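Local coordinates for protein galactose mutarotase related enzyme (PDB 3Q1N) that probably binds carbohydrate and acts as a sugar isomerase of the aldose 1-epimerase (galactose mutarotase-like) kind, at residues Arg172-Asp184 with Leu260-Leu274. Numbering follows the deposited sequence. Where two conformers were deposited one is given.
Sequences RFGIGPVPFRNGD and LPDQAGEPTDWYTKL
Pro261 O is gripped by Arg181 NE at 3.0 Å and by a water 2.9 Å away. That water accepts from Arg181 NH2 and also lies 2.8 Å from Leu274 O. A second water carries NH2 on to Gln263 OE1. With both waters at the edge of the guanidinium, the flat group lies between Leu260 CD1 on one face and Gln263 CB on the other; a bend at chi3 (-56°) turns NE toward the carbonyl. The backbones form a single beta bridge between Arg181 and Gln263: Arg181 N donates to Asp262 O, and Ala264 N returns a nearly straight bond of 2.8 Å to Arg181 O. The bridge joins the hairpin of strands 171-175 and 181-182 to the long loop between strands 251-258 and 277-279 of the beta-rich aldose 1-epimerase fold. A leucine in place of Arg181 would probably leave Pro261 O without its NE donor and both waters without their NH2 link. Leu260 CD1 also sits over one face of the Phe173 ring, 4.0 Å from its centroid, a CH-pi contact. Gln263 reaches out extended, its CD 3.4 Å from Gly183 CA, where a CB on Gly183 would clash with Gln263 NE2.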
loop_
_atom_site.group_PDB
_atom_site.type_symbol
_atom_site.label_atom_id
_atom_site.label_comp_id
_atom_site.label_asym_id
_atom_site.label_seq_id
_atom_site.Cartn_x
_atom_site.Cartn_y
_atom_site.Cartn_z
ATOM N N ARG A 172 3.321 6.328 -15.498
ATOM C CA ARG A 172 3.973 6.052 -14.228
ATOM C C ARG A 172 4.910 7.185 -13.846
ATOM O O ARG A 172 5.412 7.926 -14.716
ATOM C CB ARG A 172 4.796 4.772 -14.290
ATOM C CG ARG A 172 6.022 4.910 -15.126
ATOM C CD ARG A 172 6.723 3.647 -15.326
ATOM N NE ARG A 172 7.400 3.178 -14.122
ATOM C CZ ARG A 172 8.326 2.220 -14.142
ATOM N NH1 ARG A 172 8.700 1.677 -15.302
ATOM N NH2 ARG A 172 8.903 1.815 -13.015
ATOM N N PHE A 173 5.139 7.320 -12.556
ATOM C CA PHE A 173 6.170 8.218 -12.063
ATOM C C PHE A 173 7.545 7.660 -12.405
ATOM O O PHE A 173 7.845 6.509 -12.127
ATOM C CB PHE A 173 6.058 8.434 -10.568
ATOM C CG PHE A 173 4.915 9.280 -10.187
ATOM C CD1 PHE A 173 5.047 10.675 -10.233
ATOM C CD2 PHE A 173 3.699 8.753 -9.871
ATOM C CE1 PHE A 173 4.002 11.506 -9.893
ATOM C CE2 PHE A 173 2.632 9.578 -9.575
ATOM C CZ PHE A 173 2.791 10.954 -9.575
ATOM N N GLY A 174 8.377 8.455 -13.036
ATOM C CA GLY A 174 9.727 8.015 -13.300
ATOM C C GLY A 174 10.517 7.717 -12.025
ATOM O O GLY A 174 10.390 8.406 -11.027
ATOM N N ILE A 175 11.325 6.657 -12.093
ATOM C CA ILE A 175 12.140 6.184 -10.961
ATOM C C ILE A 175 13.641 6.413 -11.213
ATOM O O ILE A 175 14.149 6.179 -12.318
ATOM C CB ILE A 175 11.917 4.679 -10.725
ATOM C CG1 ILE A 175 10.425 4.410 -10.488
ATOM C CG2 ILE A 175 12.797 4.178 -9.560
ATOM C CD1 ILE A 175 9.772 5.188 -9.364
ATOM N N GLY A 176 14.345 6.872 -10.180
ATOM C CA GLY A 176 15.793 7.009 -10.227
ATOM C C GLY A 176 16.327 7.797 -9.039
ATOM O O GLY A 176 15.824 8.902 -8.752
ATOM N N PRO A 177 17.282 7.225 -8.278
ATOM C CA PRO A 177 17.708 5.834 -8.195
ATOM C C PRO A 177 16.652 5.016 -7.486
ATOM O O PRO A 177 16.039 5.506 -6.545
ATOM C CB PRO A 177 18.927 5.898 -7.269
ATOM C CG PRO A 177 18.641 7.021 -6.402
ATOM C CD PRO A 177 17.793 7.994 -7.147
ATOM N N VAL A 178 16.407 3.800 -7.955
ATOM C CA VAL A 178 15.382 2.973 -7.346
ATOM C C VAL A 178 15.661 2.868 -5.832
ATOM O O VAL A 178 16.824 2.711 -5.422
ATOM C CB VAL A 178 15.280 1.584 -8.056
ATOM C CG1 VAL A 178 16.600 0.795 -7.949
ATOM C CG2 VAL A 178 14.111 0.793 -7.522
ATOM N N PRO A 179 14.602 2.999 -4.993
ATOM C CA PRO A 179 13.164 3.201 -5.245
ATOM C C PRO A 179 12.673 4.667 -5.128
ATOM O O PRO A 179 11.506 4.915 -4.880
ATOM C CB PRO A 179 12.523 2.346 -4.137
ATOM C CG PRO A 179 13.487 2.581 -2.943
ATOM C CD PRO A 179 14.857 2.876 -3.548
ATOM N N PHE A 180 13.563 5.629 -5.296
ATOM C CA PHE A 180 13.183 7.048 -5.317
ATOM C C PHE A 180 12.616 7.419 -6.689
ATOM O O PHE A 180 12.937 6.815 -7.683
ATOM C CB PHE A 180 14.367 7.976 -5.057
ATOM C CG PHE A 180 14.992 7.839 -3.674
ATOM C CD1 PHE A 180 16.019 6.963 -3.427
ATOM C CD2 PHE A 180 14.530 8.618 -2.636
ATOM C CE1 PHE A 180 16.579 6.874 -2.155
ATOM C CE2 PHE A 180 15.098 8.572 -1.379
ATOM C CZ PHE A 180 16.123 7.683 -1.128
ATOM N N ARG A 181 11.828 8.477 -6.718
ATOM C CA ARG A 181 11.381 9.103 -7.971
ATOM C C ARG A 181 12.414 10.054 -8.584
ATOM O O ARG A 181 13.168 10.713 -7.859
ATOM C CB ARG A 181 10.072 9.861 -7.726
ATOM C CG ARG A 181 8.924 8.969 -7.228
ATOM C CD ARG A 181 7.587 9.681 -7.198
ATOM N NE ARG A 181 7.645 10.891 -6.390
ATOM C CZ ARG A 181 7.695 12.130 -6.826
ATOM N NH1 ARG A 181 7.814 12.416 -8.131
ATOM N NH2 ARG A 181 7.716 13.107 -5.932
ATOM N N ASN A 182 12.384 10.149 -9.910
ATOM C CA ASN A 182 13.217 11.097 -10.632
ATOM C C ASN A 182 12.528 12.425 -10.939
ATOM O O ASN A 182 13.200 13.308 -11.443
ATOM C CB ASN A 182 13.764 10.467 -11.933
ATOM C CG ASN A 182 12.703 10.236 -13.000
ATOM O OD1 ASN A 182 11.562 10.610 -12.861
ATOM N ND2 ASN A 182 13.116 9.634 -14.130
ATOM N N GLY A 183 11.221 12.539 -10.665
ATOM C CA GLY A 183 10.434 13.742 -10.944
ATOM C C GLY A 183 9.591 13.799 -12.221
ATOM O O GLY A 183 8.887 14.812 -12.429
ATOM N N ASP A 184 9.751 12.825 -13.101
ATOM C CA ASP A 184 8.897 12.835 -14.281
ATOM C C ASP A 184 7.727 11.873 -14.159
ATOM O O ASP A 184 7.601 11.119 -13.203
ATOM C CB ASP A 184 9.697 12.641 -15.571
ATOM C CG ASP A 184 10.025 11.199 -15.862
ATOM O OD1 ASP A 184 11.060 10.955 -16.518
ATOM O OD2 ASP A 184 9.246 10.302 -15.484
ATOM N N LEU A 260 3.660 9.565 -2.093
ATOM C CA LEU A 260 4.685 9.107 -3.040
ATOM C C LEU A 260 6.036 9.073 -2.373
ATOM O O LEU A 260 6.326 9.886 -1.478
ATOM C CB LEU A 260 4.772 10.080 -4.205
ATOM C CG LEU A 260 3.586 10.194 -5.186
ATOM C CD1 LEU A 260 3.736 11.364 -6.101
ATOM C CD2 LEU A 260 3.454 8.874 -5.924
ATOM N N PRO A 261 6.910 8.143 -2.812
ATOM C CA PRO A 261 8.299 8.222 -2.354
ATOM C C PRO A 261 8.911 9.567 -2.701
ATOM O O PRO A 261 8.463 10.249 -3.616
ATOM C CB PRO A 261 8.999 7.130 -3.186
ATOM C CG PRO A 261 7.848 6.218 -3.665
ATOM C CD PRO A 261 6.696 7.101 -3.833
ATOM N N ASP A 262 9.986 9.952 -2.018
ATOM C CA ASP A 262 10.635 11.183 -2.322
ATOM C C ASP A 262 11.178 11.221 -3.760
ATOM O O ASP A 262 11.607 10.211 -4.336
ATOM C CB ASP A 262 11.831 11.392 -1.398
ATOM C CG ASP A 262 11.555 12.314 -0.207
ATOM O OD1 ASP A 262 10.629 13.175 -0.255
ATOM O OD2 ASP A 262 12.328 12.204 0.769
ATOM N N GLN A 263 11.167 12.431 -4.309
ATOM C CA GLN A 263 11.947 12.751 -5.506
ATOM C C GLN A 263 13.400 12.935 -5.077
ATOM O O GLN A 263 13.681 13.675 -4.157
ATOM C CB GLN A 263 11.435 14.032 -6.170
ATOM C CG GLN A 263 12.312 14.411 -7.353
ATOM C CD GLN A 263 11.744 15.479 -8.271
ATOM O OE1 GLN A 263 10.559 15.873 -8.169
ATOM N NE2 GLN A 263 12.593 15.981 -9.175
ATOM N N ALA A 264 14.318 12.253 -5.769
ATOM C CA ALA A 264 15.758 12.265 -5.441
ATOM C C ALA A 264 16.321 13.682 -5.338
ATOM O O ALA A 264 15.984 14.574 -6.101
ATOM C CB ALA A 264 16.544 11.495 -6.504
ATOM N N GLY A 265 17.221 13.884 -4.392
ATOM C CA GLY A 265 17.889 15.161 -4.225
ATOM C C GLY A 265 18.040 15.497 -2.756
ATOM O O GLY A 265 18.194 14.596 -1.921
ATOM N N GLU A 266 17.870 16.771 -2.414
ATOM C CA GLU A 266 18.023 17.222 -1.039
ATOM C C GLU A 266 16.806 16.843 -0.184
ATOM O O GLU A 266 15.730 16.538 -0.717
ATOM C CB GLU A 266 18.277 18.733 -1.012
ATOM C CG GLU A 266 17.073 19.537 -1.475
ATOM C CD GLU A 266 17.344 21.010 -1.493
ATOM O OE1 GLU A 266 18.306 21.460 -2.180
ATOM O OE2 GLU A 266 16.575 21.719 -0.813
ATOM N N PRO A 267 16.968 16.818 1.136
ATOM C CA PRO A 267 15.824 16.542 2.009
ATOM C C PRO A 267 14.640 17.507 1.739
ATOM O O PRO A 267 14.817 18.731 1.499
ATOM C CB PRO A 267 16.420 16.723 3.407
ATOM C CG PRO A 267 17.836 16.281 3.192
ATOM C CD PRO A 267 18.202 16.996 1.935
ATOM N N THR A 268 13.443 16.926 1.726
ATOM C CA THR A 268 12.248 17.608 1.256
ATOM C C THR A 268 11.438 18.151 2.405
ATOM O O THR A 268 11.278 17.481 3.398
ATOM C CB THR A 268 11.337 16.608 0.522
ATOM O OG1 THR A 268 12.129 15.883 -0.444
ATOM C CG2 THR A 268 10.220 17.379 -0.147
ATOM N N ASP A 269 10.957 19.381 2.287
ATOM C CA ASP A 269 9.973 19.901 3.249
ATOM C C ASP A 269 8.678 19.149 3.084
ATOM O O ASP A 269 8.036 19.156 2.010
ATOM C CB ASP A 269 9.771 21.382 2.970
ATOM C CG ASP A 269 8.792 22.058 3.914
ATOM O OD1 ASP A 269 8.348 21.456 4.904
ATOM O OD2 ASP A 269 8.469 23.251 3.632
ATOM N N TRP A 270 8.271 18.463 4.135
ATOM C CA TRP A 270 7.023 17.689 4.013
ATOM C C TRP A 270 5.772 18.533 3.819
ATOM O O TRP A 270 4.734 18.007 3.379
ATOM C CB TRP A 270 6.838 16.767 5.192
ATOM C CG TRP A 270 7.538 15.441 5.052
ATOM C CD1 TRP A 270 8.597 15.170 4.241
ATOM C CD2 TRP A 270 7.224 14.226 5.722
ATOM N NE1 TRP A 270 8.982 13.877 4.379
ATOM C CE2 TRP A 270 8.159 13.264 5.296
ATOM C CE3 TRP A 270 6.255 13.853 6.646
ATOM C CZ2 TRP A 270 8.139 11.956 5.777
ATOM C CZ3 TRP A 270 6.242 12.579 7.114
ATOM C CH2 TRP A 270 7.164 11.638 6.675
ATOM N N TYR A 271 5.869 19.822 4.091
ATOM C CA TYR A 271 4.763 20.731 3.786
ATOM C C TYR A 271 4.603 21.033 2.294
ATOM O O TYR A 271 3.586 21.633 1.888
ATOM C CB TYR A 271 4.930 22.056 4.540
ATOM C CG TYR A 271 4.721 21.883 6.044
ATOM C CD1 TYR A 271 3.489 21.446 6.559
ATOM C CD2 TYR A 271 5.737 22.181 6.965
ATOM C CE1 TYR A 271 3.304 21.260 7.941
ATOM C CE2 TYR A 271 5.556 21.986 8.354
ATOM C CZ TYR A 271 4.321 21.559 8.832
ATOM O OH TYR A 271 4.165 21.409 10.182
ATOM N N THR A 272 5.572 20.632 1.468
ATOM C CA THR A 272 5.424 20.789 0.011
ATOM C C THR A 272 5.713 19.482 -0.779
ATOM O O THR A 272 5.606 19.494 -2.020
ATOM C CB THR A 272 6.416 21.849 -0.534
ATOM O OG1 THR A 272 7.761 21.438 -0.257
ATOM C CG2 THR A 272 6.160 23.228 0.066
ATOM N N LYS A 273 6.064 18.404 -0.076
ATOM C CA LYS A 273 6.416 17.098 -0.672
ATOM C C LYS A 273 5.251 16.584 -1.523
ATOM O O LYS A 273 4.099 16.548 -1.069
ATOM C CB LYS A 273 6.787 16.091 0.419
ATOM C CG LYS A 273 7.062 14.680 -0.028
ATOM C CD LYS A 273 7.438 13.736 1.138
ATOM C CE LYS A 273 7.593 12.310 0.706
ATOM N NZ LYS A 273 8.013 11.392 1.828
ATOM N N LEU A 274 5.530 16.254 -2.770
ATOM C CA LEU A 274 4.450 15.834 -3.678
ATOM C C LEU A 274 3.777 14.603 -3.102
ATOM O O LEU A 274 4.448 13.635 -2.727
ATOM C CB LEU A 274 4.969 15.528 -5.068
ATOM C CG LEU A 274 3.930 15.248 -6.148
ATOM C CD1 LEU A 274 3.158 16.563 -6.436
ATOM C CD2 LEU A 274 4.567 14.669 -7.450
HETATM O O HOH W 1 7.136 12.809 -3.090
HETATM O O HOH W 2 8.239 15.824 -6.690
#